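Local coordinates for hypothetical protein PH0107 (Pyrococcus horikoshii, PDB 2YZI) that is of unknown function but carries a tandem pair of CBS domains, a module that in relatives often binds adenosyl-containing ligands such as AMP or ATP, at residues 105-110 with 115-120; 12-17 with 120-125. All coordinates share one frame; numbering follows the deposited sequence.

Interaction 2 closes a long loop in the chain, joining residues 12-17 near the N-terminus to residues 120-125, and interaction 1, the pairing of 105-110 with 115-120, lies nested inside that loop. Their centres are about 8 Å apart. Leu120 belongs to both, because strand 113-119 runs directly into helix 120-127. The two contacts also touch: Thr14 N lies 3.1 Å from Ile117 O, a probable hydrogen bond that sets the N-terminal segment along the outer side of strand 113-119. A segment from the sequence range of the first CBS domain is thereby laid against the sheet and final helix of the second, which is consistent with the N-terminal segment linking the two halves.

Interaction 1 of 2, residues 105-110 with 115-120; sequences HILIEE and VGIFTL
Ile108 lies over Gly116, and its side chain runs along strand 113-119 toward Phe118. Its CB sits 3.6 Å from Gly116 O. At CB the chain forks: CG1 takes the position beside the backbone N (chi1 -53°) and passes 3.8 Å from Ile117 N, while CG2 goes the other way, reaching Val115 CG2 at 4.2 Å, with the selenium of Met13, modelled as selenomethionine, also against it. The tip, CD1, ends 4.0 Å from Phe118 CB. With an alanine here, CG1, CG2 and CD1 would be gone, and a gap would probably open between Val115 and Phe118, with Met13 left less covered.

The backbone beneath is firmly paired. Ile108 N donates to Gly116 O at 2.8 Å, and Ile108 O in turn accepts from Val115 N. Ile106 and Phe118 exchange two bonds, each 2.9 Å between N and O. On the same face, Ile106 CG2 lies at the edge of the Phe118 ring, and the Phe118 side chain also packs on Leu91, Leu95 and Met98 of helix 91-101. The opposite face carries His105, Leu107 and Ile117, with Ile117 CD1 3.8 Å from His105 CB. With axes at 149°, the strands form the antiparallel beta hairpin between the two helices of a CBS domain's beta-alpha-beta-beta-alpha fold.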
loop_
_atom_site.group_PDB
_atom_site.type_symbol
_atom_site.label_atom_id
_atom_site.label_comp_id
_atom_site.label_asym_id
_atom_site.label_seq_id
_atom_site.Cartn_x
_atom_site.Cartn_y
_atom_site.Cartn_z
ATOM N N HIS B 105 5.153 4.488 3.053
ATOM C CA HIS B 105 6.145 5.186 2.242
ATOM C C HIS B 105 6.910 6.137 3.149
ATOM O O HIS B 105 6.319 6.781 4.008
ATOM C CB HIS B 105 5.469 6.010 1.133
ATOM C CG HIS B 105 4.110 5.516 0.741
ATOM N ND1 HIS B 105 3.037 5.521 1.607
ATOM C CD2 HIS B 105 3.649 5.000 -0.422
ATOM C CE1 HIS B 105 1.976 5.029 0.994
ATOM N NE2 HIS B 105 2.320 4.705 -0.238
ATOM N N ILE B 106 8.220 6.223 2.961
ATOM C CA ILE B 106 9.036 7.131 3.762
ATOM C C ILE B 106 10.062 7.829 2.872
ATOM O O ILE B 106 10.833 7.181 2.164
ATOM C CB ILE B 106 9.748 6.380 4.923
ATOM C CG1 ILE B 106 10.407 7.388 5.860
ATOM C CG2 ILE B 106 10.766 5.386 4.372
ATOM C CD1 ILE B 106 10.894 6.803 7.175
ATOM N N LEU B 107 10.049 9.161 2.891
ATOM C CA LEU B 107 10.975 9.943 2.073
ATOM C C LEU B 107 12.408 9.805 2.579
ATOM O O LEU B 107 12.646 9.744 3.784
ATOM C CB LEU B 107 10.556 11.420 2.056
ATOM C CG LEU B 107 9.263 11.729 1.289
ATOM C CD1 LEU B 107 8.843 13.169 1.473
ATOM C CD2 LEU B 107 9.485 11.434 -0.176
ATOM N N ILE B 108 13.360 9.733 1.655
ATOM C CA ILE B 108 14.755 9.606 2.033
ATOM C C ILE B 108 15.445 10.957 1.912
ATOM O O ILE B 108 15.270 11.693 0.940
ATOM C CB ILE B 108 15.488 8.564 1.171
ATOM C CG1 ILE B 108 14.720 7.226 1.192
ATOM C CG2 ILE B 108 16.903 8.362 1.699
ATOM C CD1 ILE B 108 14.508 6.630 2.582
ATOM N N GLU B 109 16.235 11.274 2.928
ATOM C CA GLU B 109 16.934 12.541 2.995
ATOM C C GLU B 109 18.442 12.396 3.051
ATOM O O GLU B 109 18.969 11.421 3.580
ATOM C CB GLU B 109 16.426 13.311 4.222
ATOM C CG GLU B 109 17.279 14.477 4.684
ATOM C CD GLU B 109 18.380 14.055 5.637
ATOM O OE1 GLU B 109 18.174 13.070 6.384
ATOM O OE2 GLU B 109 19.442 14.719 5.647
ATOM N N GLU B 110 19.121 13.374 2.469
ATOM C CA GLU B 110 20.572 13.444 2.472
ATOM C C GLU B 110 20.952 14.927 2.520
ATOM O O GLU B 110 20.595 15.698 1.639
ATOM C CB GLU B 110 21.171 12.787 1.223
ATOM C CG GLU B 110 22.689 12.908 1.175
ATOM C CD GLU B 110 23.309 12.226 -0.026
ATOM O OE1 GLU B 110 22.800 12.412 -1.150
ATOM O OE2 GLU B 110 24.318 11.513 0.153
ATOM N N VAL B 115 16.013 12.881 -1.542
ATOM C CA VAL B 115 16.684 12.269 -2.684
ATOM C C VAL B 115 16.043 11.000 -3.208
ATOM O O VAL B 115 16.407 10.508 -4.270
ATOM C CB VAL B 115 18.151 11.947 -2.359
ATOM C CG1 VAL B 115 18.941 13.221 -2.272
ATOM C CG2 VAL B 115 18.238 11.171 -1.054
ATOM N N GLY B 116 15.089 10.474 -2.460
ATOM C CA GLY B 116 14.419 9.268 -2.883
ATOM C C GLY B 116 13.299 8.940 -1.928
ATOM O O GLY B 116 12.920 9.766 -1.098
ATOM N N ILE B 117 12.779 7.724 -2.050
ATOM C CA ILE B 117 11.697 7.259 -1.207
ATOM C C ILE B 117 11.789 5.748 -1.067
ATOM O O ILE B 117 12.222 5.062 -1.994
ATOM C CB ILE B 117 10.336 7.624 -1.826
ATOM C CG1 ILE B 117 9.208 7.293 -0.847
ATOM C CG2 ILE B 117 10.154 6.886 -3.150
ATOM C CD1 ILE B 117 7.843 7.676 -1.357
ATOM N N PHE B 118 11.407 5.232 0.096
ATOM C CA PHE B 118 11.409 3.796 0.321
ATOM C C PHE B 118 9.968 3.391 0.605
ATOM O O PHE B 118 9.314 3.966 1.474
ATOM C CB PHE B 118 12.299 3.416 1.503
ATOM C CG PHE B 118 12.288 1.937 1.814
ATOM C CD1 PHE B 118 12.830 1.019 0.920
ATOM C CD2 PHE B 118 11.716 1.469 2.988
ATOM C CE1 PHE B 118 12.800 -0.359 1.186
ATOM C CE2 PHE B 118 11.680 0.085 3.271
ATOM C CZ PHE B 118 12.226 -0.827 2.364
ATOM N N THR B 119 9.477 2.403 -0.134
ATOM C CA THR B 119 8.095 1.954 0.020
ATOM C C THR B 119 8.010 0.476 0.371
ATOM O O THR B 119 9.021 -0.217 0.399
ATOM C CB THR B 119 7.293 2.192 -1.291
ATOM O OG1 THR B 119 7.724 1.270 -2.303
ATOM C CG2 THR B 119 7.516 3.606 -1.789
ATOM N N LEU B 120 6.802 -0.005 0.647
ATOM C CA LEU B 120 6.631 -1.413 0.977
ATOM C C LEU B 120 6.913 -2.241 -0.263
ATOM O O LEU B 120 7.350 -3.387 -0.165
ATOM C CB LEU B 120 5.222 -1.696 1.505
ATOM C CG LEU B 120 4.927 -1.112 2.893
ATOM C CD1 LEU B 120 3.739 -1.834 3.498
ATOM C CD2 LEU B 120 6.140 -1.266 3.800
#

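Interaction 2 of 2, residues 12-17 with 120-125; sequences YMTKKL and LSDLLE
Thr14 and Asp122 meet at about a right angle, with a methyl group rather than a hydroxyl turned to the carboxylate. Thr14 CG2 lies 3.6 Å from Asp122 OD2 and 3.7 Å from OD1 of the same residue, so it contacts both oxygens almost equally; the contact is van der Waals in kind. The torsion explains the choice of branch: with OG1 anti to the backbone N (chi1 172°), the hydroxyl oxygen is turned to its own chain, where it accepts from Lys16 N at 2.9 Å and forms an ST turn, and CG2 is left facing the helix.

The carboxylate has its own polar partner. Asp122 OD2 accepts from the backbone N of Thr119, the N-cap residue, tying the side chain back over the first turn of helix 120-127; Thr119 OG1 makes a weak bond to Ser121 N. The run from Thr119 to Asp122 also resembles the Thr/Ser-x-x-Asp motif with which nucleotide-binding CBS pairs hold phosphate and ribose, although such a role is not established for this protein.

Tyr12 contributes its carbonyl to the contact. Tyr12 O comes within 3.6 Å of Asp122 CB, and a water donates both to Tyr12 O and to Asp122 O, 3.2 Å from each, bridging the two backbones where no direct hydrogen bond joins them. The same water lies in the plane of the Tyr12 ring, at its edge. The ring itself leads away from the helix; Tyr12 CB rests against Phe118, the side chain also touches Leu91, and its OH bonds to Asp4 N. Leu123, directed away from residues 12-17, packs on Leu123 of the second subunit.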
loop_
_atom_site.group_PDB
_atom_site.type_symbol
_atom_site.label_atom_id
_atom_site.label_comp_id
_atom_site.label_asym_id
_atom_site.label_seq_id
_atom_site.Cartn_x
_atom_site.Cartn_y
_atom_site.Cartn_z
ATOM N N TYR B 12 18.250 0.239 -0.920
ATOM C CA TYR B 12 16.934 -0.309 -1.225
ATOM C C TYR B 12 15.942 0.760 -1.685
ATOM O O TYR B 12 14.853 0.439 -2.161
ATOM C CB TYR B 12 16.377 -1.023 0.003
ATOM C CG TYR B 12 17.325 -2.019 0.619
ATOM C CD1 TYR B 12 17.649 -3.203 -0.039
ATOM C CD2 TYR B 12 17.893 -1.783 1.869
ATOM C CE1 TYR B 12 18.517 -4.133 0.540
ATOM C CE2 TYR B 12 18.762 -2.701 2.459
ATOM C CZ TYR B 12 19.066 -3.873 1.787
ATOM O OH TYR B 12 19.912 -4.787 2.367
HETATM N N MSE B 13 16.313 2.028 -1.541
HETATM C CA MSE B 13 15.436 3.115 -1.954
HETATM C C MSE B 13 15.358 3.243 -3.467
HETATM O O MSE B 13 16.159 2.659 -4.202
HETATM C CB MSE B 13 15.920 4.446 -1.391
HETATM C CG MSE B 13 17.284 4.879 -1.896
HETATM SE SE MSE B 13 17.592 6.775 -1.572
HETATM C CE MSE B 13 18.698 7.166 -3.120
ATOM N N THR B 14 14.395 4.034 -3.923
ATOM C CA THR B 14 14.216 4.276 -5.348
ATOM C C THR B 14 14.190 5.777 -5.644
ATOM O O THR B 14 14.018 6.590 -4.737
ATOM C CB THR B 14 12.902 3.671 -5.858
ATOM O OG1 THR B 14 12.682 4.101 -7.206
ATOM C CG2 THR B 14 11.725 4.136 -5.003
ATOM N N LYS B 15 14.361 6.131 -6.916
ATOM C CA LYS B 15 14.334 7.530 -7.355
ATOM C C LYS B 15 12.940 7.861 -7.869
ATOM O O LYS B 15 12.589 9.026 -8.046
ATOM C CB LYS B 15 15.340 7.770 -8.490
ATOM C CG LYS B 15 16.796 7.915 -8.064
ATOM C CD LYS B 15 17.042 9.223 -7.318
ATOM C CE LYS B 15 18.538 9.453 -7.105
ATOM N NZ LYS B 15 18.800 10.707 -6.345
ATOM N N LYS B 16 12.156 6.819 -8.115
ATOM C CA LYS B 16 10.799 6.962 -8.625
ATOM C C LYS B 16 9.902 7.743 -7.657
ATOM O O LYS B 16 9.037 7.170 -6.999
ATOM C CB LYS B 16 10.212 5.572 -8.888
ATOM C CG LYS B 16 8.813 5.570 -9.476
ATOM C CD LYS B 16 8.229 4.165 -9.470
ATOM C CE LYS B 16 7.979 3.661 -10.872
ATOM N NZ LYS B 16 7.025 4.545 -11.587
ATOM N N LEU B 17 10.108 9.052 -7.589
ATOM C CA LEU B 17 9.332 9.920 -6.706
ATOM C C LEU B 17 8.635 10.991 -7.540
ATOM O O LEU B 17 9.276 11.914 -8.039
ATOM C CB LEU B 17 10.273 10.560 -5.681
ATOM C CG LEU B 17 9.845 11.782 -4.873
ATOM C CD1 LEU B 17 8.537 11.518 -4.142
ATOM C CD2 LEU B 17 10.964 12.124 -3.892
ATOM N N LEU B 120 6.802 -0.005 0.647
ATOM C CA LEU B 120 6.631 -1.413 0.977
ATOM C C LEU B 120 6.913 -2.241 -0.263
ATOM O O LEU B 120 7.350 -3.387 -0.165
ATOM C CB LEU B 120 5.222 -1.696 1.505
ATOM C CG LEU B 120 4.927 -1.112 2.893
ATOM C CD1 LEU B 120 3.739 -1.834 3.498
ATOM C CD2 LEU B 120 6.140 -1.266 3.800
ATOM N N SER B 121 6.674 -1.653 -1.433
ATOM C CA SER B 121 6.951 -2.348 -2.689
ATOM C C SER B 121 8.457 -2.563 -2.792
ATOM O O SER B 121 8.909 -3.608 -3.266
ATOM C CB SER B 121 6.464 -1.537 -3.892
ATOM O OG SER B 121 5.049 -1.544 -3.968
ATOM N N ASP B 122 9.229 -1.573 -2.349
ATOM C CA ASP B 122 10.680 -1.692 -2.373
ATOM C C ASP B 122 11.104 -2.846 -1.459
ATOM O O ASP B 122 12.010 -3.612 -1.795
ATOM C CB ASP B 122 11.339 -0.396 -1.911
ATOM C CG ASP B 122 11.150 0.734 -2.897
ATOM O OD1 ASP B 122 11.575 0.586 -4.062
ATOM O OD2 ASP B 122 10.582 1.777 -2.506
ATOM N N LEU B 123 10.437 -2.964 -0.312
ATOM C CA LEU B 123 10.718 -4.026 0.645
ATOM C C LEU B 123 10.530 -5.374 -0.037
ATOM O O LEU B 123 11.347 -6.284 0.116
ATOM C CB LEU B 123 9.769 -3.936 1.835
ATOM C CG LEU B 123 9.883 -5.072 2.858
ATOM C CD1 LEU B 123 11.277 -5.048 3.479
ATOM C CD2 LEU B 123 8.802 -4.928 3.936
ATOM N N LEU B 124 9.434 -5.494 -0.777
ATOM C CA LEU B 124 9.128 -6.711 -1.504
ATOM C C LEU B 124 10.257 -7.002 -2.485
ATOM O O LEU B 124 10.698 -8.149 -2.631
ATOM C CB LEU B 124 7.816 -6.555 -2.272
ATOM C CG LEU B 124 7.431 -7.810 -3.062
ATOM C CD1 LEU B 124 7.264 -8.975 -2.071
ATOM C CD2 LEU B 124 6.151 -7.575 -3.871
ATOM N N GLU B 125 10.718 -5.950 -3.158
ATOM C CA GLU B 125 11.800 -6.062 -4.129
ATOM C C GLU B 125 13.074 -6.595 -3.449
ATOM O O GLU B 125 13.749 -7.487 -3.975
ATOM C CB GLU B 125 12.079 -4.689 -4.739
ATOM C CG GLU B 125 12.497 -4.716 -6.179
ATOM C CD GLU B 125 11.344 -5.047 -7.095
ATOM O OE1 GLU B 125 10.827 -6.181 -7.034
ATOM O OE2 GLU B 125 10.953 -4.159 -7.876
HETATM O O HOH W 1 14.976 -2.697 -2.740
#